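Local coordinates for protocadherin gamma-B3 (Homo sapiens, PDB 5K8R), which probably mediates calcium-dependent cell adhesion and may take part in establishing and maintaining specific neuronal connections in the brain, at residues I7-R13 and V56-R62; R62-K68 and D129-G133; T71-F76 and H88-I93; T102-T108 and C194-R199. All blocks are in the same frame, centred on the assembly; numbering follows the deposited sequence.

Contact 1: residues I7-R13 and V56-R62. With CA (calcium ion), chain C; CA (calcium ion), chain D.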
# COMPACT_ATOMS: atom_id res chain seq x y z
N ILE A 7 27.70 -53.46 10.99
CA ILE A 7 28.58 -53.13 9.87
C ILE A 7 28.20 -51.78 9.29
O ILE A 7 27.02 -51.40 9.34
CB ILE A 7 28.53 -54.22 8.78
CG1 ILE A 7 27.09 -54.45 8.32
CG2 ILE A 7 29.14 -55.52 9.29
CD1 ILE A 7 26.96 -55.42 7.17
N PRO A 8 29.14 -51.01 8.75
CA PRO A 8 28.78 -49.78 8.06
C PRO A 8 28.06 -50.08 6.75
O PRO A 8 28.19 -51.16 6.18
CB PRO A 8 30.12 -49.09 7.82
CG PRO A 8 31.10 -50.21 7.78
CD PRO A 8 30.60 -51.22 8.78
N GLU A 9 27.30 -49.10 6.29
CA GLU A 9 26.57 -49.23 5.04
C GLU A 9 27.52 -49.09 3.85
O GLU A 9 28.68 -48.69 3.98
CB GLU A 9 25.45 -48.20 4.95
CG GLU A 9 25.93 -46.77 5.14
CD GLU A 9 24.89 -45.74 4.75
OE1 GLU A 9 24.05 -46.03 3.87
OE2 GLU A 9 24.91 -44.63 5.33
N GLU A 10 27.00 -49.43 2.67
CA GLU A 10 27.69 -49.22 1.39
C GLU A 10 29.00 -50.00 1.30
O GLU A 10 29.95 -49.56 0.65
CB GLU A 10 27.94 -47.73 1.13
CG GLU A 10 26.70 -46.86 1.22
CD GLU A 10 25.77 -47.03 0.03
OE1 GLU A 10 26.15 -47.72 -0.94
OE2 GLU A 10 24.66 -46.46 0.06
N LEU A 11 29.07 -51.16 1.95
CA LEU A 11 30.24 -52.02 1.83
C LEU A 11 30.23 -52.74 0.49
O LEU A 11 29.17 -53.03 -0.08
CB LEU A 11 30.29 -53.04 2.97
CG LEU A 11 30.58 -52.51 4.37
CD1 LEU A 11 30.56 -53.64 5.38
CD2 LEU A 11 31.91 -51.77 4.41
N ASP A 12 31.43 -53.03 -0.02
CA ASP A 12 31.54 -53.76 -1.27
C ASP A 12 30.99 -55.17 -1.12
O ASP A 12 30.91 -55.72 -0.02
CB ASP A 12 33.00 -53.81 -1.74
CG ASP A 12 33.51 -52.46 -2.20
OD1 ASP A 12 32.68 -51.58 -2.52
OD2 ASP A 12 34.74 -52.28 -2.26
N ARG A 13 30.60 -55.76 -2.25
CA ARG A 13 30.08 -57.11 -2.25
C ARG A 13 31.17 -58.10 -1.84
O ARG A 13 32.32 -57.99 -2.28
CB ARG A 13 29.52 -57.47 -3.62
CG ARG A 13 28.50 -56.48 -4.15
CD ARG A 13 27.88 -56.96 -5.45
NE ARG A 13 27.13 -58.20 -5.27
CZ ARG A 13 26.43 -58.79 -6.23
NH1 ARG A 13 25.77 -59.92 -5.97
NH2 ARG A 13 26.37 -58.26 -7.44
N VAL A 56 28.33 -59.84 2.70
CA VAL A 56 27.46 -58.89 2.00
C VAL A 56 27.20 -59.39 0.59
O VAL A 56 28.13 -59.70 -0.16
CB VAL A 56 28.10 -57.49 1.99
CG1 VAL A 56 27.29 -56.55 1.12
CG2 VAL A 56 28.23 -56.94 3.40
N SER A 57 25.92 -59.44 0.21
CA SER A 57 25.52 -59.96 -1.09
C SER A 57 25.15 -58.87 -2.09
O SER A 57 25.32 -59.07 -3.30
CB SER A 57 24.33 -60.91 -0.94
OG SER A 57 23.90 -61.39 -2.20
N ASP A 58 24.65 -57.73 -1.62
CA ASP A 58 24.23 -56.65 -2.50
C ASP A 58 24.47 -55.32 -1.79
O ASP A 58 24.94 -55.28 -0.65
CB ASP A 58 22.76 -56.82 -2.92
CG ASP A 58 22.40 -56.03 -4.16
OD1 ASP A 58 23.33 -55.62 -4.90
OD2 ASP A 58 21.20 -55.82 -4.41
N ARG A 59 24.14 -54.23 -2.47
CA ARG A 59 24.33 -52.91 -1.90
C ARG A 59 23.38 -52.68 -0.73
O ARG A 59 22.17 -52.88 -0.86
CB ARG A 59 24.13 -51.83 -2.96
CG ARG A 59 24.21 -50.41 -2.42
CD ARG A 59 24.23 -49.39 -3.54
NE ARG A 59 24.33 -48.02 -3.03
CZ ARG A 59 23.30 -47.20 -2.90
NH1 ARG A 59 22.08 -47.59 -3.24
NH2 ARG A 59 23.48 -45.97 -2.42
N ILE A 60 23.93 -52.27 0.41
CA ILE A 60 23.14 -51.97 1.59
C ILE A 60 23.15 -50.47 1.82
O ILE A 60 24.06 -49.93 2.47
CB ILE A 60 23.67 -52.73 2.82
CG1 ILE A 60 23.67 -54.24 2.55
CG2 ILE A 60 22.83 -52.42 4.05
CD1 ILE A 60 24.16 -55.07 3.71
N ASP A 61 22.14 -49.78 1.29
CA ASP A 61 22.01 -48.33 1.44
C ASP A 61 21.10 -48.05 2.63
O ASP A 61 19.90 -48.33 2.57
CB ASP A 61 21.47 -47.71 0.16
CG ASP A 61 21.19 -46.22 0.31
OD1 ASP A 61 21.87 -45.56 1.11
OD2 ASP A 61 20.28 -45.72 -0.39
N ARG A 62 21.67 -47.49 3.70
CA ARG A 62 20.88 -47.23 4.90
C ARG A 62 19.79 -46.19 4.65
O ARG A 62 18.73 -46.25 5.28
CB ARG A 62 21.79 -46.78 6.04
CG ARG A 62 21.11 -46.75 7.40
CD ARG A 62 21.64 -45.62 8.25
NE ARG A 62 21.42 -44.32 7.62
CZ ARG A 62 20.28 -43.65 7.68
NH1 ARG A 62 19.24 -44.15 8.35
NH2 ARG A 62 20.16 -42.48 7.07
CA CA C . 23.96 -44.47 1.65
CA CA D . 24.39 -42.23 4.92
O HOH W 1 26.76 -52.82 1.15

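Contact 2: residues R62-K68 and D129-G133. With CA (calcium ion), chain B; CA (calcium ion), chain D; CA (calcium ion), chain C.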
# COMPACT_ATOMS: atom_id res chain seq x y z
N ARG A 62 21.67 -47.49 3.70
CA ARG A 62 20.88 -47.23 4.90
C ARG A 62 19.79 -46.19 4.65
O ARG A 62 18.73 -46.25 5.28
CB ARG A 62 21.79 -46.78 6.04
CG ARG A 62 21.11 -46.75 7.40
CD ARG A 62 21.64 -45.62 8.25
NE ARG A 62 21.42 -44.32 7.62
CZ ARG A 62 20.28 -43.65 7.68
NH1 ARG A 62 19.24 -44.15 8.35
NH2 ARG A 62 20.16 -42.48 7.07
N GLU A 63 20.04 -45.24 3.75
CA GLU A 63 19.03 -44.22 3.46
C GLU A 63 17.79 -44.83 2.82
O GLU A 63 16.67 -44.43 3.13
CB GLU A 63 19.62 -43.13 2.56
CG GLU A 63 20.42 -42.07 3.31
CD GLU A 63 21.71 -42.60 3.89
OE1 GLU A 63 22.45 -43.30 3.16
OE2 GLU A 63 21.99 -42.33 5.07
N GLU A 64 17.98 -45.80 1.93
CA GLU A 64 16.84 -46.43 1.27
C GLU A 64 16.16 -47.46 2.15
O GLU A 64 14.96 -47.71 2.00
CB GLU A 64 17.29 -47.07 -0.05
CG GLU A 64 16.15 -47.56 -0.92
CD GLU A 64 16.64 -48.17 -2.23
OE1 GLU A 64 17.87 -48.27 -2.40
OE2 GLU A 64 15.80 -48.53 -3.07
N ILE A 65 16.90 -48.06 3.09
CA ILE A 65 16.34 -49.11 3.93
C ILE A 65 15.60 -48.53 5.13
O ILE A 65 14.44 -48.86 5.37
CB ILE A 65 17.45 -50.08 4.37
CG1 ILE A 65 18.04 -50.81 3.16
CG2 ILE A 65 16.92 -51.08 5.39
CD1 ILE A 65 19.28 -51.62 3.48
N CYS A 66 16.26 -47.66 5.89
CA CYS A 66 15.68 -47.12 7.11
C CYS A 66 15.32 -45.64 7.04
O CYS A 66 14.57 -45.17 7.89
CB CYS A 66 16.62 -47.34 8.30
SG CYS A 66 16.89 -49.08 8.74
N GLY A 67 15.84 -44.91 6.06
CA GLY A 67 15.47 -43.50 5.94
C GLY A 67 16.03 -42.68 7.08
O GLY A 67 17.24 -42.70 7.35
N LYS A 68 15.16 -41.93 7.75
CA LYS A 68 15.56 -41.05 8.84
C LYS A 68 15.48 -41.71 10.21
O LYS A 68 15.60 -41.01 11.22
CB LYS A 68 14.70 -39.78 8.82
CG LYS A 68 14.85 -38.93 7.57
CD LYS A 68 16.26 -38.37 7.44
CE LYS A 68 16.60 -37.46 8.61
NZ LYS A 68 17.94 -36.82 8.45
N ASP A 129 18.96 -33.36 4.76
CA ASP A 129 20.04 -34.33 4.67
C ASP A 129 19.50 -35.72 4.96
O ASP A 129 19.01 -35.98 6.07
CB ASP A 129 21.16 -33.97 5.64
CG ASP A 129 22.48 -34.64 5.31
OD1 ASP A 129 22.49 -35.85 5.02
OD2 ASP A 129 23.52 -33.94 5.32
N PRO A 130 19.56 -36.65 3.99
CA PRO A 130 19.00 -37.99 4.22
C PRO A 130 19.79 -38.83 5.21
O PRO A 130 19.32 -39.91 5.57
CB PRO A 130 19.01 -38.61 2.82
CG PRO A 130 20.10 -37.90 2.10
CD PRO A 130 20.10 -36.49 2.63
N ASP A 131 20.96 -38.37 5.65
CA ASP A 131 21.70 -39.09 6.67
C ASP A 131 21.03 -38.91 8.03
O ASP A 131 20.00 -38.24 8.17
CB ASP A 131 23.15 -38.61 6.70
CG ASP A 131 23.89 -38.90 5.41
OD1 ASP A 131 23.58 -39.91 4.76
OD2 ASP A 131 24.80 -38.11 5.05
N VAL A 132 21.63 -39.52 9.06
CA VAL A 132 21.11 -39.44 10.42
C VAL A 132 22.27 -39.15 11.37
O VAL A 132 23.44 -39.21 11.00
CB VAL A 132 20.38 -40.73 10.85
CG1 VAL A 132 19.07 -40.87 10.08
CG2 VAL A 132 21.27 -41.94 10.63
N GLY A 133 21.92 -38.82 12.61
CA GLY A 133 22.94 -38.52 13.60
C GLY A 133 23.67 -37.23 13.28
O GLY A 133 23.08 -36.26 12.80
CA CA B . 25.19 -35.64 5.32
CA CA D . 24.39 -42.23 4.92
CA CA C . 23.96 -44.47 1.65

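Contact 3: residues T71-F76 and H88-I93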
# COMPACT_ATOMS: atom_id res chain seq x y z
N THR A 71 17.94 -45.75 14.24
CA THR A 71 18.60 -47.05 14.21
C THR A 71 18.19 -47.83 12.96
O THR A 71 17.07 -47.68 12.47
CB THR A 71 18.25 -47.89 15.46
OG1 THR A 71 19.12 -49.03 15.53
CG2 THR A 71 16.81 -48.35 15.40
N CYS A 72 19.11 -48.64 12.45
CA CYS A 72 18.85 -49.44 11.26
C CYS A 72 19.27 -50.87 11.53
O CYS A 72 20.47 -51.16 11.60
CB CYS A 72 19.59 -48.87 10.04
SG CYS A 72 18.88 -49.35 8.46
N VAL A 73 18.30 -51.76 11.69
CA VAL A 73 18.56 -53.17 11.98
C VAL A 73 17.89 -54.02 10.91
O VAL A 73 16.75 -53.77 10.52
CB VAL A 73 18.07 -53.56 13.39
CG1 VAL A 73 18.93 -52.90 14.45
CG2 VAL A 73 16.61 -53.18 13.58
N LEU A 74 18.62 -55.03 10.43
CA LEU A 74 18.12 -55.99 9.46
C LEU A 74 18.04 -57.35 10.14
O LEU A 74 19.06 -57.92 10.53
CB LEU A 74 19.02 -56.06 8.23
CG LEU A 74 19.05 -54.84 7.31
CD1 LEU A 74 20.08 -55.02 6.21
CD2 LEU A 74 17.67 -54.57 6.73
N GLU A 75 16.82 -57.86 10.29
CA GLU A 75 16.58 -59.12 10.98
C GLU A 75 16.23 -60.20 9.96
O GLU A 75 15.35 -60.00 9.11
CB GLU A 75 15.45 -58.98 12.00
CG GLU A 75 15.61 -57.78 12.92
CD GLU A 75 14.71 -57.85 14.14
OE1 GLU A 75 13.79 -58.69 14.15
OE2 GLU A 75 14.93 -57.07 15.09
N PHE A 76 16.91 -61.34 10.05
CA PHE A 76 16.63 -62.47 9.17
C PHE A 76 16.89 -63.76 9.93
O PHE A 76 17.33 -63.74 11.09
CB PHE A 76 17.44 -62.39 7.88
CG PHE A 76 18.93 -62.31 8.10
CD1 PHE A 76 19.69 -63.46 8.20
CD2 PHE A 76 19.56 -61.08 8.18
CE1 PHE A 76 21.06 -63.39 8.40
CE2 PHE A 76 20.93 -61.00 8.38
CZ PHE A 76 21.68 -62.16 8.49
N HIS A 88 18.11 -66.87 14.56
CA HIS A 88 17.79 -65.47 14.30
C HIS A 88 19.06 -64.63 14.31
O HIS A 88 19.86 -64.70 15.26
CB HIS A 88 16.80 -64.95 15.34
CG HIS A 88 16.26 -63.59 15.02
ND1 HIS A 88 15.32 -63.38 14.03
CD2 HIS A 88 16.52 -62.38 15.56
CE1 HIS A 88 15.03 -62.09 13.98
NE2 HIS A 88 15.74 -61.46 14.89
N VAL A 89 19.26 -63.85 13.26
CA VAL A 89 20.42 -62.97 13.12
C VAL A 89 19.92 -61.56 12.89
O VAL A 89 19.02 -61.33 12.07
CB VAL A 89 21.34 -63.42 11.97
CG1 VAL A 89 22.58 -62.54 11.91
CG2 VAL A 89 21.74 -64.88 12.14
N THR A 90 20.51 -60.60 13.61
CA THR A 90 20.23 -59.19 13.41
C THR A 90 21.53 -58.46 13.09
O THR A 90 22.56 -58.70 13.73
CB THR A 90 19.57 -58.57 14.65
OG1 THR A 90 20.40 -58.79 15.80
CG2 THR A 90 18.21 -59.20 14.90
N VAL A 91 21.49 -57.60 12.08
CA VAL A 91 22.66 -56.87 11.61
C VAL A 91 22.34 -55.39 11.66
O VAL A 91 21.47 -54.90 10.93
CB VAL A 91 23.07 -57.29 10.19
CG1 VAL A 91 24.32 -56.54 9.75
CG2 VAL A 91 23.28 -58.79 10.11
N LEU A 92 23.08 -54.66 12.50
CA LEU A 92 22.91 -53.22 12.62
C LEU A 92 23.69 -52.55 11.48
O LEU A 92 24.86 -52.86 11.25
CB LEU A 92 23.43 -52.73 13.97
CG LEU A 92 23.39 -51.22 14.21
CD1 LEU A 92 21.95 -50.71 14.19
CD2 LEU A 92 24.07 -50.86 15.52
N ILE A 93 23.03 -51.65 10.77
CA ILE A 93 23.63 -50.95 9.64
C ILE A 93 23.99 -49.54 10.10
O ILE A 93 23.11 -48.69 10.29
CB ILE A 93 22.69 -50.92 8.43
CG1 ILE A 93 22.35 -52.34 7.98
CG2 ILE A 93 23.31 -50.13 7.29
CD1 ILE A 93 23.56 -53.19 7.67
O HOH W 2 22.04 -47.19 12.97

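Contact 4: residues T102-T108 and C194-R199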
# COMPACT_ATOMS: atom_id res chain seq x y z
N THR A 102 21.14 -30.38 1.23
CA THR A 102 20.54 -29.83 0.02
C THR A 102 19.48 -28.80 0.40
O THR A 102 18.80 -28.93 1.43
CB THR A 102 19.91 -30.93 -0.85
OG1 THR A 102 19.17 -30.33 -1.92
CG2 THR A 102 18.99 -31.81 -0.03
N PHE A 103 19.36 -27.77 -0.43
CA PHE A 103 18.28 -26.80 -0.34
C PHE A 103 17.25 -27.08 -1.43
O PHE A 103 17.53 -27.71 -2.45
CB PHE A 103 18.81 -25.37 -0.47
CG PHE A 103 19.55 -24.88 0.74
CD1 PHE A 103 20.93 -24.92 0.80
CD2 PHE A 103 18.85 -24.38 1.83
CE1 PHE A 103 21.61 -24.47 1.91
CE2 PHE A 103 19.53 -23.93 2.95
CZ PHE A 103 20.91 -23.97 2.99
N SER A 104 16.02 -26.60 -1.19
CA SER A 104 14.93 -26.86 -2.12
C SER A 104 15.19 -26.20 -3.47
O SER A 104 14.91 -26.79 -4.52
CB SER A 104 13.61 -26.39 -1.53
OG SER A 104 13.32 -27.07 -0.33
N GLN A 105 15.71 -24.98 -3.46
CA GLN A 105 16.00 -24.25 -4.69
C GLN A 105 17.32 -23.52 -4.55
O GLN A 105 17.73 -23.14 -3.45
CB GLN A 105 14.87 -23.26 -5.04
CG GLN A 105 14.50 -22.33 -3.90
CD GLN A 105 13.29 -21.47 -4.24
OE1 GLN A 105 12.66 -21.65 -5.29
NE2 GLN A 105 12.95 -20.55 -3.35
N ASN A 106 18.00 -23.33 -5.69
CA ASN A 106 19.31 -22.69 -5.68
C ASN A 106 19.20 -21.21 -5.35
O ASN A 106 20.07 -20.65 -4.68
CB ASN A 106 20.00 -22.90 -7.02
CG ASN A 106 20.20 -24.36 -7.36
OD1 ASN A 106 19.77 -24.83 -8.41
ND2 ASN A 106 20.85 -25.09 -6.47
N ILE A 107 18.14 -20.55 -5.81
CA ILE A 107 17.90 -19.13 -5.57
C ILE A 107 16.53 -18.97 -4.93
O ILE A 107 15.54 -19.53 -5.43
CB ILE A 107 18.00 -18.31 -6.87
CG1 ILE A 107 19.36 -18.52 -7.54
CG2 ILE A 107 17.78 -16.83 -6.58
CD1 ILE A 107 19.56 -17.68 -8.79
N THR A 108 16.47 -18.21 -3.84
CA THR A 108 15.23 -17.93 -3.14
C THR A 108 15.05 -16.42 -3.04
O THR A 108 15.97 -15.71 -2.64
CB THR A 108 15.24 -18.55 -1.73
OG1 THR A 108 15.41 -19.97 -1.83
CG2 THR A 108 13.94 -18.24 -1.01
N CYS A 194 26.55 -27.45 1.08
CA CYS A 194 25.83 -26.97 -0.09
C CYS A 194 25.51 -25.49 0.10
O CYS A 194 25.50 -24.98 1.22
CB CYS A 194 24.54 -27.76 -0.34
SG CYS A 194 23.26 -27.50 0.91
N THR A 195 25.25 -24.81 -1.02
CA THR A 195 25.02 -23.38 -1.00
C THR A 195 23.71 -23.04 -1.70
O THR A 195 23.29 -23.73 -2.64
CB THR A 195 26.17 -22.61 -1.68
OG1 THR A 195 26.38 -23.13 -3.00
CG2 THR A 195 27.45 -22.74 -0.87
N THR A 196 23.08 -21.97 -1.23
CA THR A 196 21.89 -21.41 -1.85
C THR A 196 22.01 -19.89 -1.81
O THR A 196 22.66 -19.33 -0.93
CB THR A 196 20.60 -21.86 -1.15
OG1 THR A 196 19.47 -21.30 -1.83
CG2 THR A 196 20.59 -21.42 0.30
N GLN A 197 21.40 -19.24 -2.79
CA GLN A 197 21.45 -17.79 -2.91
C GLN A 197 20.09 -17.19 -2.54
O GLN A 197 19.05 -17.72 -2.92
CB GLN A 197 21.84 -17.36 -4.33
CG GLN A 197 23.28 -17.73 -4.69
CD GLN A 197 23.65 -17.31 -6.10
OE1 GLN A 197 22.78 -16.97 -6.90
NE2 GLN A 197 24.94 -17.33 -6.40
N ILE A 198 20.13 -16.09 -1.79
CA ILE A 198 18.92 -15.42 -1.32
C ILE A 198 18.92 -14.02 -1.90
O ILE A 198 19.77 -13.19 -1.55
CB ILE A 198 18.85 -15.38 0.21
CG1 ILE A 198 18.96 -16.79 0.79
CG2 ILE A 198 17.56 -14.70 0.67
CD1 ILE A 198 19.05 -16.82 2.30
N ARG A 199 17.97 -13.74 -2.79
CA ARG A 199 17.80 -12.41 -3.38
C ARG A 199 16.73 -11.68 -2.57
O ARG A 199 15.53 -11.88 -2.78
CB ARG A 199 17.43 -12.50 -4.85
CG ARG A 199 17.11 -11.15 -5.48
CD ARG A 199 17.07 -11.20 -7.00
NE ARG A 199 16.13 -12.20 -7.51
CZ ARG A 199 16.50 -13.36 -8.04
NH1 ARG A 199 17.79 -13.67 -8.14
NH2 ARG A 199 15.58 -14.21 -8.48
O HOH W 3 17.37 -21.06 -0.35

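Contact 1: residues I7-R13 and V56-R62
Calcium ligation and backbone pairing join E9 and E10, just past strand 3-8, to I60, D61 and R62, where the chain enters helix 62-65 in the first cadherin repeat. E9 CG lies between its backbone N and carbonyl carbon (chi1 55°), and the extended chain beyond it carries the carboxylate past the main chain of R62. There E9 OE1 accepts from R62 N at 2.8 Å, the donor standing above the carboxylate plane, while also binding a calcium ion. E9 OE2 reaches a second calcium ion at 2.5 Å, so this one carboxylate bridges two metals. These are ions of the cadherin inter-repeat calcium site: E63 and D98 complete the first, and E63, D95, I96, D98 and D131 the second. E10 N is held by I60 O at 3.0 Å. Its side chain bends at chi2 (-74°), bringing OE2 to 2.6 Å from the first ion. E10 OE2 and D61 OD1 are 3.1 Å apart, a like-charge approach that the shared metal probably offsets. R59 stretches out to E10 in a salt bridge with a weak hydrogen bond, NE to OE1 2.8 Å, the guanidinium turned 43° from the carboxylate and D61 CB against one of its faces. Farther from the metals, I7 CD1 packs on V56 CG2 and I60 CD1, a water links L11 O with I60 N, and R13 NE and NH1 donate weakly to S57 O.

Contact 2: residues R62-K68 and D129-G133
V132 lays its CG2 methyl over the centre of one face of the R62 guanidinium, 3.6 Å from R62 CZ, where the D61-R62-E63 motif of the first cadherin repeat meets the D129-P130-D131 motif of the second across the calcium-binding junction. R62 is bent at chi2 and at chi3 (60°), which folds the guanidinium back over its own segment. Its rim is then taken up by polar atoms: NH1 donates to G67 O at 2.7 Å, NH2 forms a salt bridge with E63 OE2, and P130 O lies in the plane at the edge. Held from several sides, the flat group is fixed in rotation and offers a face to the valine. The E63 and D131 carboxylates stand steeply to one another, their planes 74° apart. E63 OE2 and D131 OD1 approach to 2.9 Å because both bind the same calcium ion. E63 OE1 also ligates that ion and reaches a second at 2.4 Å; D131 OD2 turns to a third, shared with D129. E63 CG packs on P130 CB at 3.8 Å. K68 curls through bends at chi2 and chi3 and brings NZ to two backbone carbonyls, D131 O and D129 O, meeting each nearly along the C=O axis. An Asx turn shapes the ligand loop itself: D131 N donates to D129 OD1 at 3.0 Å, entering on the anti side of that oxygen, which also binds the third calcium.

Contact 3: residues T71-F76 and H88-I93
F76 and V89 meet because F76 CG is placed between its backbone N and carbonyl carbon (chi1 57°) and chi2 of 88° stands the ring so that the valine lies over one face. V89 CB sits 4.0 Å from the ring centroid of F76 in a CH-pi contact, with CG1 against CZ. V91 comes to the ring's edge instead, its CG2 3.7 Å from F76 CE2. Shortening F76 to an alanine would probably take the ring face from V89 and the ring edge from V91, and open a gap beside F45, whose ring also meets this one. Farther along the same face, L74 CD1 packs on I93 CG1 at 3.9 Å. On the other face, E75 lies alongside T90, CG to CG2 3.6 Å, and V73 CG1 touches L92 CD1; the H88 ring stands near E75 but gives its ND1 to E77. Five backbone bonds hold the strands, reciprocal between L74 and V91 and between F76 and V89, with I93 N to C72 O the last at 2.7 Å. C72 itself is tied by a disulfide to C66. Strands 73-80 and 85-94 thus make the antiparallel hairpin formed by the last two strands of a cadherin beta-sandwich repeat.

Contact 4: residues T102-T108 and C194-R199
The T196 methyl sits almost exactly over the middle of the F103 ring: CG2 is 3.4 Å from the ring centroid and only 6° off its normal, a very centred CH-pi contact. C194 SG approaches the same ring obliquely, 3.5 Å from F103 CD1, as a sulfur-aromatic neighbour. With OG1 anti to its backbone N (chi1 -179°), T196 holds its methyl to the phenyl and turns its hydroxyl to the opposite segment's main chain. There Q105 O and N106 O both lie 3.0 Å from T196 OG1; a water 2.6 Å from T196 OG1 links it to T108 OG1. Beyond this point the chain enters strand 107-113, the edge strand that pairs in parallel with strand 193-203 in the second cadherin repeat, a parallel first-to-last strand pairing found in cadherin beta-sandwiches. Q197 N to N106 O (2.7 Å), T108 N to Q197 O and R199 N to T108 O are its bonds. A serine in place of F103 would probably leave the T196 methyl and C194 sulfur without their aromatic cover and open a gap against L182. I107 lies alongside Q197, its CG2 reaching R199 NH1, while R199 forms a salt bridge with E109. Q105 NE2 donates to T108 OG1 at 2.9 Å.

In the fold
Contacts 1 and 2 share R62 and two calcium ions, and their centres are 14 Å apart; E9 OE1 and E63 OE1, 3.2 Å from each other, ligate the same metal. Contact 3 backs both: I7 N lies 2.9 Å from L92 O where strand 3-8 joins the hairpin's sheet, R62 CG packs on C72 SG, and the C66-C72 disulfide, SG to SG 2.0 Å, ties segment 62-68 to segment 71-76. Contact 2 alone crosses from the first repeat to the second. Contact 4 stands in that second repeat, its nearest atoms about 5 Å from contact 2 without touching, and the T102 side chain is about 9 Å from a calcium ion.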